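Local coordinates for Lmo2349 protein (Listeria monocytogenes, PDB 4GVO) that probably binds L-cystine or related amino acids outside the cell as the solute-binding component of an ABC transporter, at residues Asp35-Leu38 and Val39-Ile42; Lys54-Asp57 and Phe58-Leu62; Leu101-Leu104 and Asp105-Ser109. One frame throughout, in Å; residues are numbered along the deposited sequence.

Interaction 1: residues Asp35-Leu38 and Val39-Ile42; sequences DVEL and VKEI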
loop_
_atom_site.group_PDB
_atom_site.type_symbol
_atom_site.label_atom_id
_atom_site.label_comp_id
_atom_site.label_asym_id
_atom_site.label_seq_id
_atom_site.Cartn_x
_atom_site.Cartn_y
_atom_site.Cartn_z
ATOM N N ASP A 35 5.196 -8.211 0.119
ATOM C CA ASP A 35 5.706 -7.669 -1.133
ATOM C C ASP A 35 7.140 -8.121 -1.362
ATOM O O ASP A 35 7.525 -8.451 -2.501
ATOM C CB ASP A 35 5.609 -6.159 -1.155
ATOM C CG ASP A 35 4.206 -5.640 -1.428
ATOM O OD1 ASP A 35 3.255 -6.133 -0.775
ATOM O OD2 ASP A 35 4.069 -4.662 -2.241
ATOM N N VAL A 36 7.927 -8.107 -0.297
ATOM C CA VAL A 36 9.317 -8.532 -0.371
ATOM C C VAL A 36 9.425 -9.991 -0.752
ATOM O O VAL A 36 10.183 -10.343 -1.683
ATOM C CB VAL A 36 10.026 -8.219 0.931
ATOM C CG1 VAL A 36 11.449 -8.826 0.962
ATOM C CG2 VAL A 36 10.018 -6.710 1.157
ATOM N N GLU A 37 8.657 -10.847 -0.071
ATOM C CA GLU A 37 8.690 -12.263 -0.367
ATOM C C GLU A 37 8.141 -12.575 -1.758
ATOM O O GLU A 37 8.651 -13.471 -2.447
ATOM C CB GLU A 37 8.000 -13.066 0.729
ATOM C CG GLU A 37 8.716 -12.908 2.074
ATOM C CD GLU A 37 10.161 -13.376 2.135
ATOM O OE1 GLU A 37 10.572 -14.236 1.320
ATOM O OE2 GLU A 37 10.897 -12.922 3.043
ATOM N N LEU A 38 7.134 -11.821 -2.211
ATOM C CA LEU A 38 6.648 -12.008 -3.584
ATOM C C LEU A 38 7.747 -11.685 -4.599
ATOM O O LEU A 38 7.938 -12.414 -5.544
ATOM C CB LEU A 38 5.381 -11.188 -3.860
ATOM C CG LEU A 38 4.781 -11.351 -5.247
ATOM C CD1 LEU A 38 4.423 -12.798 -5.547
ATOM C CD2 LEU A 38 3.579 -10.438 -5.327
ATOM N N VAL A 39 8.439 -10.569 -4.438
ATOM C CA VAL A 39 9.535 -10.208 -5.329
ATOM C C VAL A 39 10.607 -11.307 -5.329
ATOM O O VAL A 39 11.165 -11.649 -6.366
ATOM C CB VAL A 39 10.120 -8.823 -4.982
ATOM C CG1 VAL A 39 11.421 -8.602 -5.737
ATOM C CG2 VAL A 39 9.109 -7.744 -5.308
ATOM N N LYS A 40 10.938 -11.855 -4.171
ATOM C CA LYS A 40 11.927 -12.940 -4.104
ATOM C C LYS A 40 11.467 -14.192 -4.862
ATOM O O LYS A 40 12.250 -14.871 -5.497
ATOM C CB LYS A 40 12.286 -13.265 -2.647
ATOM C CG LYS A 40 13.047 -12.150 -1.933
ATOM C CD LYS A 40 13.465 -12.541 -0.521
ATOM C CE LYS A 40 14.420 -11.535 0.101
ATOM N NZ LYS A 40 15.047 -12.130 1.324
ATOM N N GLU A 41 10.187 -14.499 -4.777
ATOM C CA GLU A 41 9.597 -15.600 -5.524
ATOM C C GLU A 41 9.635 -15.345 -7.028
ATOM O O GLU A 41 9.945 -16.233 -7.814
ATOM C CB GLU A 41 8.181 -15.884 -5.020
ATOM C CG GLU A 41 7.553 -17.120 -5.609
ATOM C CD GLU A 41 8.286 -18.404 -5.217
ATOM O OE1 GLU A 41 8.895 -18.458 -4.125
ATOM O OE2 GLU A 41 8.271 -19.345 -6.026
ATOM N N ILE A 42 9.368 -14.103 -7.440
ATOM C CA ILE A 42 9.481 -13.723 -8.822
ATOM C C ILE A 42 10.918 -13.869 -9.316
ATOM O O ILE A 42 11.169 -14.436 -10.388
ATOM C CB ILE A 42 8.970 -12.266 -9.017
ATOM C CG1 ILE A 42 7.459 -12.260 -8.921
ATOM C CG2 ILE A 42 9.423 -11.698 -10.327
ATOM C CD1 ILE A 42 6.861 -10.884 -8.726
HETATM O O HOH W 1 13.285 -12.219 3.173
#
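Helix 34-44 supplies a textbook example of how two successive turns of a helix share out their side chains: L38 and I42 meet toward the helices 207-222 and 225-234, while V36 and K40 lie beside strand 49-55. The backbone is regular: V39 N bonds to D35 O and I42 N to L38 O (2.9 Å), each carbonyl receiving the amide four residues on. Toward the two helices, I42 CD1 lies 4.1 Å from L38 CG. With CG1 anti to the carbonyl carbon (chi1 -74°), I42 turns back along the helix, and CG1 also rests 3.4 Å from L38 O. L217 and L226 cover L38. Elsewhere, the K40 chain runs beside V36, CE lying 4.1 Å from V36 CG1, while its CD passes 3.8 Å from E37 OE1. The charges themselves do not touch: E37 OE2 and K40 NZ stand 4.6 Å apart. K40 has two conformers, so the bridge in which a water accepts from NZ and donates to OE2, which also bonds to T32 OG1, is tentative. D35 reaches Y94 and Q76 beyond the helix. The i to i+4 pairing of L38 and I42 is characteristic of an alpha-helix packed between a strand and neighbouring helices in an alpha/beta lobe.

Interaction 2: residues Lys54-Asp57 and Phe58-Leu62; sequences KTMD and FSNLL. With HIS (histidine), chain E.
M56 and L61 make the tight part of this contact: M56 CG sits 3.5 Å from L61 CD2, the two side chains crossing at a slant. M56 points its CB at the following residues, and with CG between the backbone N and the carbonyl carbon (chi1 65°) the thioether stays over them. Its SD, 3.7 Å from L61 CD2, also accepts a weak hydrogen bond from N60 ND2 (3.4 Å), the two side chains meeting nearly at right angles. The backbone bends sharply here, N60 N bonding to D57 O at 2.9 Å in an i to i+3 turn, with the donor well above the carbonyl plane. The outer side is looser: D57 CB merely comes within 3.8 Å of S59 OG, and the carboxylate of exposed D57 turns out from the contact. F58 leaves the turn in another direction, its CG anti to the backbone N (chi1 169°), and offers a ring face to the bound histidine, whose CD2 lies over the ring centre 3.7 Å above the plane. R83, E78 and N128 hold the same ligand by hydrogen bonds. F58 belongs to the pocket seen with both histidine and S-oxy cysteine, consistent with the amino acid site of a family 3 solute-binding protein.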
loop_
_atom_site.group_PDB
_atom_site.type_symbol
_atom_site.label_atom_id
_atom_site.label_comp_id
_atom_site.label_asym_id
_atom_site.label_seq_id
_atom_site.Cartn_x
_atom_site.Cartn_y
_atom_site.Cartn_z
ATOM N N LYS A 54 16.263 -1.768 -2.572
ATOM C CA LYS A 54 16.711 -0.472 -2.092
ATOM C C LYS A 54 15.581 0.082 -1.232
ATOM O O LYS A 54 14.512 0.413 -1.739
ATOM C CB LYS A 54 17.028 0.480 -3.247
ATOM C CG LYS A 54 17.602 1.814 -2.797
ATOM C CD LYS A 54 17.740 2.828 -3.925
ATOM C CE LYS A 54 18.900 2.567 -4.859
ATOM N NZ LYS A 54 20.218 3.003 -4.297
ATOM N N THR A 55 15.811 0.128 0.088
ATOM C CA THR A 55 14.796 0.582 1.018
ATOM C C THR A 55 14.879 2.084 1.203
ATOM O O THR A 55 15.941 2.673 1.138
ATOM C CB THR A 55 14.887 -0.148 2.355
ATOM O OG1 THR A 55 16.176 0.073 2.932
ATOM C CG2 THR A 55 14.631 -1.633 2.160
ATOM N N MET A 56 13.712 2.675 1.392
ATOM C CA MET A 56 13.575 4.133 1.514
ATOM C C MET A 56 12.254 4.441 2.177
ATOM O O MET A 56 11.409 3.551 2.344
ATOM C CB MET A 56 13.760 4.855 0.164
ATOM C CG MET A 56 12.689 4.501 -0.817
ATOM S SD MET A 56 13.067 5.108 -2.443
ATOM C CE MET A 56 14.437 4.023 -2.920
ATOM N N ASP A 57 12.065 5.693 2.540
ATOM C CA ASP A 57 10.742 6.157 2.969
ATOM C C ASP A 57 9.742 5.916 1.823
ATOM O O ASP A 57 10.060 6.169 0.642
ATOM C CB ASP A 57 10.755 7.642 3.278
ATOM C CG ASP A 57 11.508 7.990 4.573
ATOM O OD1 ASP A 57 11.454 7.204 5.557
ATOM O OD2 ASP A 57 12.132 9.076 4.601
ATOM N N PHE A 58 8.529 5.514 2.195
ATOM C CA PHE A 58 7.462 5.362 1.194
ATOM C C PHE A 58 7.343 6.610 0.319
ATOM O O PHE A 58 7.179 6.496 -0.908
ATOM C CB PHE A 58 6.146 5.043 1.909
ATOM C CG PHE A 58 4.942 5.122 1.015
ATOM C CD1 PHE A 58 4.757 4.167 0.031
ATOM C CD2 PHE A 58 4.113 6.221 1.071
ATOM C CE1 PHE A 58 3.713 4.278 -0.859
ATOM C CE2 PHE A 58 3.047 6.317 0.208
ATOM C CZ PHE A 58 2.863 5.368 -0.784
ATOM N N SER A 59 7.418 7.785 0.923
ATOM C CA SER A 59 7.230 9.034 0.187
ATOM C C SER A 59 8.275 9.314 -0.869
ATOM O O SER A 59 8.039 10.175 -1.714
ATOM C CB SER A 59 7.198 10.190 1.157
ATOM O OG SER A 59 8.419 10.290 1.889
ATOM N N ASN A 60 9.403 8.589 -0.846
ATOM C CA ASN A 60 10.433 8.777 -1.845
ATOM C C ASN A 60 10.391 7.771 -2.969
ATOM O O ASN A 60 11.145 7.911 -3.919
ATOM C CB ASN A 60 11.832 8.657 -1.183
ATOM C CG ASN A 60 12.934 9.229 -2.050
ATOM O OD1 ASN A 60 12.878 10.393 -2.442
ATOM N ND2 ASN A 60 13.951 8.407 -2.328
ATOM N N LEU A 61 9.511 6.761 -2.896
ATOM C CA LEU A 61 9.602 5.654 -3.835
ATOM C C LEU A 61 9.383 6.096 -5.294
ATOM O O LEU A 61 10.144 5.733 -6.190
ATOM C CB LEU A 61 8.619 4.548 -3.480
ATOM C CG LEU A 61 9.000 3.708 -2.282
ATOM C CD1 LEU A 61 7.771 2.893 -1.846
ATOM C CD2 LEU A 61 10.181 2.790 -2.614
ATOM N N LEU A 62 8.338 6.896 -5.536
ATOM C CA LEU A 62 8.065 7.315 -6.924
ATOM C C LEU A 62 8.975 8.484 -7.365
ATOM O O LEU A 62 9.241 8.654 -8.569
ATOM C CB LEU A 62 6.581 7.634 -7.148
ATOM C CG LEU A 62 5.657 6.445 -6.975
ATOM C CD1 LEU A 62 4.221 6.864 -7.278
ATOM C CD2 LEU A 62 6.148 5.303 -7.888
HETATM N N HIS E . -1.543 1.510 -1.245
HETATM C CA HIS E . -0.794 2.796 -1.096
HETATM C C HIS E . -0.699 3.567 -2.369
HETATM O O HIS E . -1.020 3.008 -3.429
HETATM C CB HIS E . 0.601 2.529 -0.558
HETATM C CG HIS E . 0.635 2.462 0.939
HETATM N ND1 HIS E . -0.036 1.515 1.611
HETATM C CD2 HIS E . 1.224 3.304 1.912
HETATM C CE1 HIS E . 0.125 1.730 2.942
HETATM N NE2 HIS E . 0.914 2.803 3.104
HETATM O OXT HIS E . -0.315 4.759 -2.342
#

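Interaction 3: residues Leu101-Leu104 and Asp105-Ser109; sequences LTVL and DSNNS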
loop_
_atom_site.group_PDB
_atom_site.type_symbol
_atom_site.label_atom_id
_atom_site.label_comp_id
_atom_site.label_asym_id
_atom_site.label_seq_id
_atom_site.Cartn_x
_atom_site.Cartn_y
_atom_site.Cartn_z
ATOM N N LEU A 101 -12.816 5.352 5.060
ATOM C CA LEU A 101 -12.533 6.115 6.264
ATOM C C LEU A 101 -12.333 5.164 7.422
ATOM O O LEU A 101 -12.997 4.142 7.540
ATOM C CB LEU A 101 -13.625 7.089 6.601
ATOM C CG LEU A 101 -13.940 8.181 5.583
ATOM C CD1 LEU A 101 -15.097 9.049 6.071
ATOM C CD2 LEU A 101 -12.697 9.027 5.260
ATOM N N THR A 102 -11.387 5.524 8.280
ATOM C CA THR A 102 -11.013 4.674 9.396
ATOM C C THR A 102 -10.939 5.588 10.623
ATOM O O THR A 102 -10.393 6.679 10.570
ATOM C CB THR A 102 -9.676 3.994 9.090
ATOM O OG1 THR A 102 -9.856 3.091 7.993
ATOM C CG2 THR A 102 -9.166 3.199 10.306
ATOM N N VAL A 103 -11.557 5.142 11.715
ATOM C CA VAL A 103 -11.714 5.931 12.927
ATOM C C VAL A 103 -11.390 5.091 14.164
ATOM O O VAL A 103 -11.215 3.884 14.088
ATOM C CB VAL A 103 -13.156 6.468 13.025
ATOM C CG1 VAL A 103 -13.470 7.439 11.873
ATOM C CG2 VAL A 103 -14.159 5.303 13.084
ATOM N N LEU A 104 -11.279 5.747 15.312
ATOM C CA LEU A 104 -11.249 5.003 16.591
ATOM C C LEU A 104 -12.500 4.139 16.727
ATOM O O LEU A 104 -13.596 4.537 16.345
ATOM C CB LEU A 104 -11.249 5.961 17.721
ATOM C CG LEU A 104 -10.045 6.605 18.185
ATOM C CD1 LEU A 104 -10.489 7.336 19.486
ATOM C CD2 LEU A 104 -8.924 5.594 18.453
ATOM N N ASP A 105 -12.352 2.961 17.306
ATOM C CA ASP A 105 -13.465 2.040 17.400
ATOM C C ASP A 105 -14.664 2.642 18.144
ATOM O O ASP A 105 -15.813 2.333 17.822
ATOM C CB ASP A 105 -13.015 0.746 18.079
ATOM C CG ASP A 105 -14.076 -0.286 18.061
ATOM O OD1 ASP A 105 -14.299 -0.899 17.000
ATOM O OD2 ASP A 105 -14.716 -0.453 19.120
ATOM N N SER A 106 -14.389 3.539 19.091
ATOM C CA SER A 106 -15.474 4.176 19.883
ATOM C C SER A 106 -16.244 5.264 19.107
ATOM O O SER A 106 -17.269 5.775 19.576
ATOM C CB SER A 106 -14.888 4.776 21.181
ATOM O OG SER A 106 -13.928 5.767 20.878
ATOM N N ASN A 107 -15.699 5.696 17.971
ATOM C CA ASN A 107 -16.254 6.874 17.267
ATOM C C ASN A 107 -17.311 6.434 16.259
ATOM O O ASN A 107 -17.006 5.674 15.325
ATOM C CB ASN A 107 -15.130 7.620 16.585
ATOM C CG ASN A 107 -15.533 8.982 16.042
ATOM O OD1 ASN A 107 -16.708 9.377 16.144
ATOM N ND2 ASN A 107 -14.562 9.698 15.457
ATOM N N ASN A 108 -18.555 6.851 16.483
ATOM C CA ASN A 108 -19.651 6.618 15.565
ATOM C C ASN A 108 -20.177 7.889 14.912
ATOM O O ASN A 108 -21.263 7.902 14.321
ATOM C CB ASN A 108 -20.748 5.881 16.302
ATOM C CG ASN A 108 -20.272 4.504 16.746
ATOM O OD1 ASN A 108 -19.913 3.697 15.895
ATOM N ND2 ASN A 108 -20.261 4.237 18.057
ATOM N N SER A 109 -19.381 8.951 14.993
ATOM C CA SER A 109 -19.832 10.240 14.476
ATOM C C SER A 109 -19.652 10.428 12.978
ATOM O O SER A 109 -20.224 11.344 12.375
ATOM C CB SER A 109 -19.182 11.373 15.238
ATOM O OG SER A 109 -17.804 11.538 14.930
HETATM O O HOH W 2 -11.727 8.703 15.386
#
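L104 and N107 are joined twice over, once directly and once through a water, although only two residues separate them. The direct link runs from N107 N to L104 O (2.9 Å), with the donor 52° out of the carbonyl plane. In the second, a single water accepts from both L104 N and N107 ND2, at 3.0 Å from each, so the side-chain amide spans back to the last residue of the strand. N107 CG stands anti to the backbone N (chi1 -169°), and this carries the amide to the water on one end and to S109 on the other. There OD1 takes two bonds: S109 OG approaches at 2.7 Å in the carbonyl plane, on a lone pair, whereas S109 N comes from above that plane at 2.9 Å. Two donors on the oxygen and a water at the nitrogen should fix the amide's rotation. The backbone donor makes an Asx turn that begins at N107, where the type I beta turn from L104 ends; together they lead the chain off the end of strand 95-104. Side-chain contacts are otherwise slight: V103 CG2 touches N107 O at 3.6 Å, and S106 OG hovers 4.0 Å from L104 CD1. Earlier in the strand, L101 and V103 rest on V189 of strand 186-189. Beyond the turn, K187 NZ donates hydrogen bonds to D105 O and N108 OD1, which fastens the exposed loop to the neighbouring strand.

From the N terminus, the three contacts follow in series, none nesting in or crossing another, and each is local, within one contiguous run of eight or nine residues. Interaction 1 shapes helix 34-44, which packs on strand 49-55, the next element; interaction 2 takes over where that strand ends and passes F58 beside the ligand before helix 61-66. Their centres lie about 17 Å apart. Interaction 3 comes much later, at the end of strand 95-104, with its centre about 34 Å from that of interaction 1 and on the opposite side of the chain's centre. Interactions 2 and 3 both reach the mixed sheet, illustrating how short local motifs finish the strands of one fold at distant places.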